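Local coordinates for SusD-like protein BACOVA_02651 (Bacteroides ovatus, PDB 5E75) that binds polysaccharide at the cell surface and probably captures xyloglucan before it is transported into the periplasm for degradation, at residues F122-I134 with F494-L508. Sequence-based numbering, arbitrary orientation.
Sequences FYMLRIWGPVILI and FLPYPESDVIQNPLL. With EDO (1,2-ethanediol), chain C.
F494 opens the contact by pointing its CE2 edge at L125 O, 3.4 Å away in the ring plane. L495 N donates to I127 O at 2.9 Å, while its CD1 meets CG2 of I127, and I127 CG2 also covers one face of the W128 indole. One water donates to both W128 O and L495 O. P496 O takes the indole NE1-H at 2.9 Å, lying in the ring plane although NE1 stands above the carbonyl plane. With CG anti to its carbonyl carbon (chi1 -63°), Y497 lies almost parallel to the indole but slid aside, and its OH donates to P130 O at 2.7 Å. Beyond helix 499-504, N505 makes an Asx turn to L507 N and gives ND2 to R146 O; I132 CD1 reaches L508 CD2. Away from this interface, O2 of an ethanediol, probably from the crystallisation liquor, lies over one face of the Y123 ring while R126 NH2 donates to O1; an alanine here would probably uncover that side of the diol and leave Y423 without its ring partner. Loop carbonyls thus receive amide and phenol donors and the indole donates back, tying the later SusD-family segment to the loop following helix 103-125 within a mostly buried contact.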
loop_
_atom_site.group_PDB
_atom_site.type_symbol
_atom_site.label_atom_id
_atom_site.label_comp_id
_atom_site.label_asym_id
_atom_site.label_seq_id
_atom_site.Cartn_x
_atom_site.Cartn_y
_atom_site.Cartn_z
ATOM N N PHE A 122 1.930 -8.023 -8.863
ATOM C CA PHE A 122 1.614 -8.491 -7.511
ATOM C C PHE A 122 0.431 -7.729 -6.929
ATOM O O PHE A 122 -0.418 -8.323 -6.239
ATOM C CB PHE A 122 2.858 -8.408 -6.620
ATOM C CG PHE A 122 2.734 -9.092 -5.258
ATOM C CD1 PHE A 122 2.093 -10.312 -5.079
ATOM C CD2 PHE A 122 3.333 -8.517 -4.164
ATOM C CE1 PHE A 122 2.042 -10.898 -3.823
ATOM C CE2 PHE A 122 3.279 -9.110 -2.909
ATOM C CZ PHE A 122 2.641 -10.286 -2.750
ATOM N N TYR A 123 0.312 -6.429 -7.203
ATOM C CA TYR A 123 -0.905 -5.716 -6.834
ATOM C C TYR A 123 -2.118 -6.295 -7.574
ATOM O O TYR A 123 -3.159 -6.594 -6.968
ATOM C CB TYR A 123 -0.789 -4.230 -7.146
ATOM C CG TYR A 123 0.094 -3.414 -6.213
ATOM C CD1 TYR A 123 -0.073 -3.439 -4.836
ATOM C CD2 TYR A 123 1.077 -2.575 -6.735
ATOM C CE1 TYR A 123 0.714 -2.675 -4.019
ATOM C CE2 TYR A 123 1.872 -1.794 -5.919
ATOM C CZ TYR A 123 1.681 -1.842 -4.553
ATOM O OH TYR A 123 2.464 -1.076 -3.698
ATOM N N MET A 124 -2.006 -6.454 -8.892
ATOM C CA MET A 124 -3.141 -6.949 -9.684
ATOM C C MET A 124 -3.622 -8.325 -9.245
ATOM O O MET A 124 -4.829 -8.606 -9.235
ATOM C CB MET A 124 -2.798 -6.989 -11.163
ATOM C CG MET A 124 -2.708 -5.599 -11.771
ATOM S SD MET A 124 -2.898 -5.564 -13.559
ATOM C CE MET A 124 -1.228 -5.839 -14.011
ATOM N N LEU A 125 -2.680 -9.180 -8.856
ATOM C CA LEU A 125 -2.978 -10.534 -8.405
ATOM C C LEU A 125 -3.889 -10.517 -7.170
ATOM O O LEU A 125 -4.678 -11.441 -6.968
ATOM C CB LEU A 125 -1.668 -11.240 -8.092
ATOM C CG LEU A 125 -1.720 -12.680 -7.570
ATOM C CD1 LEU A 125 -2.426 -13.617 -8.551
ATOM C CD2 LEU A 125 -0.331 -13.182 -7.307
ATOM N N ARG A 126 -3.768 -9.474 -6.354
ATOM C CA ARG A 126 -4.521 -9.341 -5.112
ATOM C C ARG A 126 -5.662 -8.309 -5.254
ATOM O O ARG A 126 -6.100 -7.748 -4.230
ATOM C CB ARG A 126 -3.540 -8.960 -3.952
ATOM C CG ARG A 126 -2.301 -9.981 -3.687
ATOM C CD ARG A 126 -1.167 -9.428 -2.729
ATOM N NE ARG A 126 -0.438 -8.317 -3.314
ATOM C CZ ARG A 126 0.316 -7.475 -2.646
ATOM N NH1 ARG A 126 0.437 -7.582 -1.321
ATOM N NH2 ARG A 126 0.889 -6.462 -3.275
ATOM N N ILE A 127 -6.086 -8.022 -6.500
ATOM C CA ILE A 127 -7.283 -7.236 -6.843
ATOM C C ILE A 127 -8.220 -8.064 -7.721
ATOM O O ILE A 127 -9.380 -8.288 -7.363
ATOM C CB ILE A 127 -6.936 -5.914 -7.609
ATOM C CG1 ILE A 127 -6.128 -4.983 -6.727
ATOM C CG2 ILE A 127 -8.223 -5.204 -8.112
ATOM C CD1 ILE A 127 -5.412 -3.859 -7.497
ATOM N N TRP A 128 -7.706 -8.541 -8.853
ATOM C CA TRP A 128 -8.475 -9.323 -9.823
ATOM C C TRP A 128 -8.164 -10.824 -9.800
ATOM O O TRP A 128 -9.030 -11.629 -10.151
ATOM C CB TRP A 128 -8.234 -8.808 -11.254
ATOM C CG TRP A 128 -8.808 -7.445 -11.477
ATOM C CD1 TRP A 128 -10.122 -7.150 -11.676
ATOM C CD2 TRP A 128 -8.107 -6.195 -11.486
ATOM N NE1 TRP A 128 -10.291 -5.788 -11.803
ATOM C CE2 TRP A 128 -9.066 -5.180 -11.706
ATOM C CE3 TRP A 128 -6.765 -5.833 -11.332
ATOM C CZ2 TRP A 128 -8.730 -3.834 -11.749
ATOM C CZ3 TRP A 128 -6.431 -4.494 -11.400
ATOM C CH2 TRP A 128 -7.411 -3.509 -11.607
ATOM N N GLY A 129 -6.953 -11.199 -9.387
ATOM C CA GLY A 129 -6.519 -12.591 -9.452
ATOM C C GLY A 129 -5.893 -12.853 -10.811
ATOM O O GLY A 129 -4.837 -12.310 -11.094
ATOM N N PRO A 130 -6.542 -13.654 -11.675
ATOM C CA PRO A 130 -6.012 -13.826 -13.028
ATOM C C PRO A 130 -5.913 -12.493 -13.747
ATOM O O PRO A 130 -6.820 -11.656 -13.658
ATOM C CB PRO A 130 -7.055 -14.738 -13.698
ATOM C CG PRO A 130 -7.732 -15.449 -12.565
ATOM C CD PRO A 130 -7.768 -14.447 -11.456
ATOM N N VAL A 131 -4.815 -12.290 -14.462
ATOM C CA VAL A 131 -4.649 -11.109 -15.316
ATOM C C VAL A 131 -3.852 -11.527 -16.551
ATOM O O VAL A 131 -3.377 -12.664 -16.614
ATOM C CB VAL A 131 -3.948 -9.926 -14.581
ATOM C CG1 VAL A 131 -4.869 -9.324 -13.515
ATOM C CG2 VAL A 131 -2.629 -10.359 -13.979
ATOM N N ILE A 132 -3.719 -10.642 -17.537
ATOM C CA ILE A 132 -2.989 -10.959 -18.760
ATOM C C ILE A 132 -1.501 -10.665 -18.561
ATOM O O ILE A 132 -1.129 -9.517 -18.290
ATOM C CB ILE A 132 -3.522 -10.114 -19.931
ATOM C CG1 ILE A 132 -5.019 -10.361 -20.114
ATOM C CG2 ILE A 132 -2.774 -10.439 -21.208
ATOM C CD1 ILE A 132 -5.721 -9.360 -21.009
ATOM N N LEU A 133 -0.664 -11.689 -18.688
ATOM C CA LEU A 133 0.787 -11.535 -18.607
ATOM C C LEU A 133 1.349 -11.113 -19.958
ATOM O O LEU A 133 1.009 -11.704 -20.990
ATOM C CB LEU A 133 1.416 -12.856 -18.155
ATOM C CG LEU A 133 1.028 -13.279 -16.728
ATOM C CD1 LEU A 133 1.560 -14.678 -16.466
ATOM C CD2 LEU A 133 1.563 -12.287 -15.699
ATOM N N ILE A 134 2.160 -10.057 -19.944
ATOM C CA ILE A 134 2.660 -9.426 -21.172
ATOM C C ILE A 134 4.131 -9.085 -21.047
ATOM O O ILE A 134 4.515 -8.301 -20.170
ATOM C CB ILE A 134 1.964 -8.071 -21.463
ATOM C CG1 ILE A 134 0.455 -8.210 -21.462
ATOM C CG2 ILE A 134 2.458 -7.516 -22.825
ATOM C CD1 ILE A 134 -0.249 -6.886 -21.446
ATOM N N PHE A 494 -12.535 -10.598 -4.677
ATOM C CA PHE A 494 -11.855 -10.132 -5.875
ATOM C C PHE A 494 -12.801 -9.251 -6.675
ATOM O O PHE A 494 -13.999 -9.529 -6.786
ATOM C CB PHE A 494 -11.334 -11.324 -6.671
ATOM C CG PHE A 494 -10.154 -12.002 -6.022
ATOM C CD1 PHE A 494 -10.303 -12.937 -5.007
ATOM C CD2 PHE A 494 -8.877 -11.660 -6.415
ATOM C CE1 PHE A 494 -9.190 -13.526 -4.429
ATOM C CE2 PHE A 494 -7.782 -12.241 -5.866
ATOM C CZ PHE A 494 -7.929 -13.173 -4.853
ATOM N N LEU A 495 -12.266 -8.158 -7.206
ATOM C CA LEU A 495 -13.053 -7.169 -7.929
ATOM C C LEU A 495 -13.309 -7.587 -9.376
ATOM O O LEU A 495 -12.571 -8.374 -9.933
ATOM C CB LEU A 495 -12.329 -5.824 -7.871
ATOM C CG LEU A 495 -12.470 -5.176 -6.481
ATOM C CD1 LEU A 495 -11.383 -4.158 -6.145
ATOM C CD2 LEU A 495 -13.842 -4.541 -6.346
ATOM N N PRO A 496 -14.391 -7.075 -9.985
ATOM C CA PRO A 496 -14.694 -7.413 -11.375
ATOM C C PRO A 496 -13.731 -6.725 -12.332
ATOM O O PRO A 496 -13.154 -5.686 -12.001
ATOM C CB PRO A 496 -16.118 -6.886 -11.565
ATOM C CG PRO A 496 -16.271 -5.820 -10.568
ATOM C CD PRO A 496 -15.388 -6.173 -9.395
ATOM N N TYR A 497 -13.542 -7.314 -13.511
ATOM C CA TYR A 497 -12.757 -6.665 -14.562
ATOM C C TYR A 497 -13.513 -5.416 -15.003
ATOM O O TYR A 497 -14.742 -5.398 -14.979
ATOM C CB TYR A 497 -12.496 -7.635 -15.726
ATOM C CG TYR A 497 -11.677 -8.823 -15.280
ATOM C CD1 TYR A 497 -10.330 -8.683 -14.979
ATOM C CD2 TYR A 497 -12.262 -10.058 -15.100
ATOM C CE1 TYR A 497 -9.575 -9.761 -14.538
ATOM C CE2 TYR A 497 -11.526 -11.136 -14.652
ATOM C CZ TYR A 497 -10.189 -10.978 -14.360
ATOM O OH TYR A 497 -9.487 -12.064 -13.898
ATOM N N PRO A 498 -12.788 -4.354 -15.374
ATOM C CA PRO A 498 -13.487 -3.108 -15.703
ATOM C C PRO A 498 -14.336 -3.276 -16.956
ATOM O O PRO A 498 -13.859 -3.843 -17.932
ATOM C CB PRO A 498 -12.340 -2.116 -15.963
ATOM C CG PRO A 498 -11.108 -2.747 -15.368
ATOM C CD PRO A 498 -11.323 -4.221 -15.480
ATOM N N GLU A 499 -15.570 -2.793 -16.928
ATOM C CA GLU A 499 -16.524 -3.060 -18.001
ATOM C C GLU A 499 -16.014 -2.620 -19.366
ATOM O O GLU A 499 -16.165 -3.359 -20.334
ATOM C CB GLU A 499 -17.884 -2.408 -17.714
ATOM C CG GLU A 499 -18.893 -2.623 -18.849
ATOM C CD GLU A 499 -20.310 -2.236 -18.481
ATOM O OE1 GLU A 499 -20.807 -2.700 -17.434
ATOM O OE2 GLU A 499 -20.932 -1.473 -19.248
ATOM N N SER A 500 -15.386 -1.451 -19.441
ATOM C CA SER A 500 -14.907 -0.950 -20.725
ATOM C C SER A 500 -13.832 -1.867 -21.310
ATOM O O SER A 500 -13.761 -2.059 -22.525
ATOM C CB SER A 500 -14.379 0.479 -20.579
ATOM O OG SER A 500 -13.332 0.549 -19.623
ATOM N N ASP A 501 -13.002 -2.441 -20.443
ATOM C CA ASP A 501 -11.963 -3.358 -20.883
ATOM C C ASP A 501 -12.545 -4.697 -21.313
ATOM O O ASP A 501 -12.049 -5.307 -22.259
ATOM C CB ASP A 501 -10.898 -3.521 -19.797
ATOM C CG ASP A 501 -10.082 -2.252 -19.601
ATOM O OD1 ASP A 501 -9.322 -1.897 -20.521
ATOM O OD2 ASP A 501 -10.210 -1.595 -18.549
ATOM N N VAL A 502 -13.601 -5.152 -20.644
ATOM C CA VAL A 502 -14.268 -6.398 -21.029
ATOM C C VAL A 502 -14.942 -6.252 -22.404
ATOM O O VAL A 502 -14.968 -7.197 -23.194
ATOM C CB VAL A 502 -15.302 -6.849 -19.964
ATOM C CG1 VAL A 502 -16.026 -8.111 -20.407
ATOM C CG2 VAL A 502 -14.606 -7.080 -18.620
ATOM N N ILE A 503 -15.495 -5.074 -22.684
ATOM C CA ILE A 503 -16.093 -4.821 -23.995
ATOM C C ILE A 503 -15.034 -4.939 -25.093
ATOM O O ILE A 503 -15.281 -5.555 -26.135
ATOM C CB ILE A 503 -16.803 -3.446 -24.027
ATOM C CG1 ILE A 503 -18.073 -3.500 -23.170
ATOM C CG2 ILE A 503 -17.150 -3.033 -25.466
ATOM C CD1 ILE A 503 -18.663 -2.144 -22.862
ATOM N N GLN A 504 -13.855 -4.376 -24.851
ATOM C CA GLN A 504 -12.770 -4.428 -25.821
ATOM C C GLN A 504 -12.131 -5.810 -25.916
ATOM O O GLN A 504 -11.671 -6.202 -26.985
ATOM C CB GLN A 504 -11.710 -3.378 -25.483
ATOM C CG GLN A 504 -12.219 -1.950 -25.586
ATOM C CD GLN A 504 -12.832 -1.644 -26.946
ATOM O OE1 GLN A 504 -12.314 -2.061 -27.984
ATOM N NE2 GLN A 504 -13.953 -0.926 -26.942
ATOM N N ASN A 505 -12.106 -6.542 -24.802
ATOM C CA ASN A 505 -11.504 -7.878 -24.763
ATOM C C ASN A 505 -12.434 -8.873 -24.069
ATOM O O ASN A 505 -12.343 -9.072 -22.853
ATOM C CB ASN A 505 -10.149 -7.844 -24.051
ATOM C CG ASN A 505 -9.499 -9.207 -23.985
ATOM O OD1 ASN A 505 -9.980 -10.155 -24.599
ATOM N ND2 ASN A 505 -8.391 -9.307 -23.253
ATOM N N PRO A 506 -13.332 -9.505 -24.828
ATOM C CA PRO A 506 -14.279 -10.434 -24.194
ATOM C C PRO A 506 -13.638 -11.649 -23.521
ATOM O O PRO A 506 -14.334 -12.360 -22.785
ATOM C CB PRO A 506 -15.187 -10.880 -25.351
ATOM C CG PRO A 506 -14.559 -10.363 -26.598
ATOM C CD PRO A 506 -13.667 -9.236 -26.237
ATOM N N LEU A 507 -12.350 -11.892 -23.743
ATOM C CA LEU A 507 -11.714 -13.022 -23.080
ATOM C C LEU A 507 -11.515 -12.750 -21.598
ATOM O O LEU A 507 -11.213 -13.669 -20.843
ATOM C CB LEU A 507 -10.389 -13.398 -23.748
ATOM C CG LEU A 507 -10.508 -13.923 -25.185
ATOM C CD1 LEU A 507 -9.147 -14.253 -25.764
ATOM C CD2 LEU A 507 -11.400 -15.141 -25.264
ATOM N N LEU A 508 -11.703 -11.505 -21.168
ATOM C CA LEU A 508 -11.693 -11.203 -19.742
ATOM C C LEU A 508 -12.860 -11.900 -19.027
ATOM O O LEU A 508 -12.819 -12.077 -17.812
ATOM C CB LEU A 508 -11.702 -9.695 -19.482
ATOM C CG LEU A 508 -10.442 -8.941 -19.922
ATOM C CD1 LEU A 508 -10.620 -7.456 -19.649
ATOM C CD2 LEU A 508 -9.158 -9.455 -19.257
HETATM C C1 EDO C . 4.365 -5.275 -3.031
HETATM O O1 EDO C . 3.367 -5.284 -2.014
HETATM C C2 EDO C . 3.932 -4.408 -4.206
HETATM O O2 EDO C . 3.128 -5.148 -5.127
HETATM O O HOH W 1 -11.717 -10.984 -10.522
#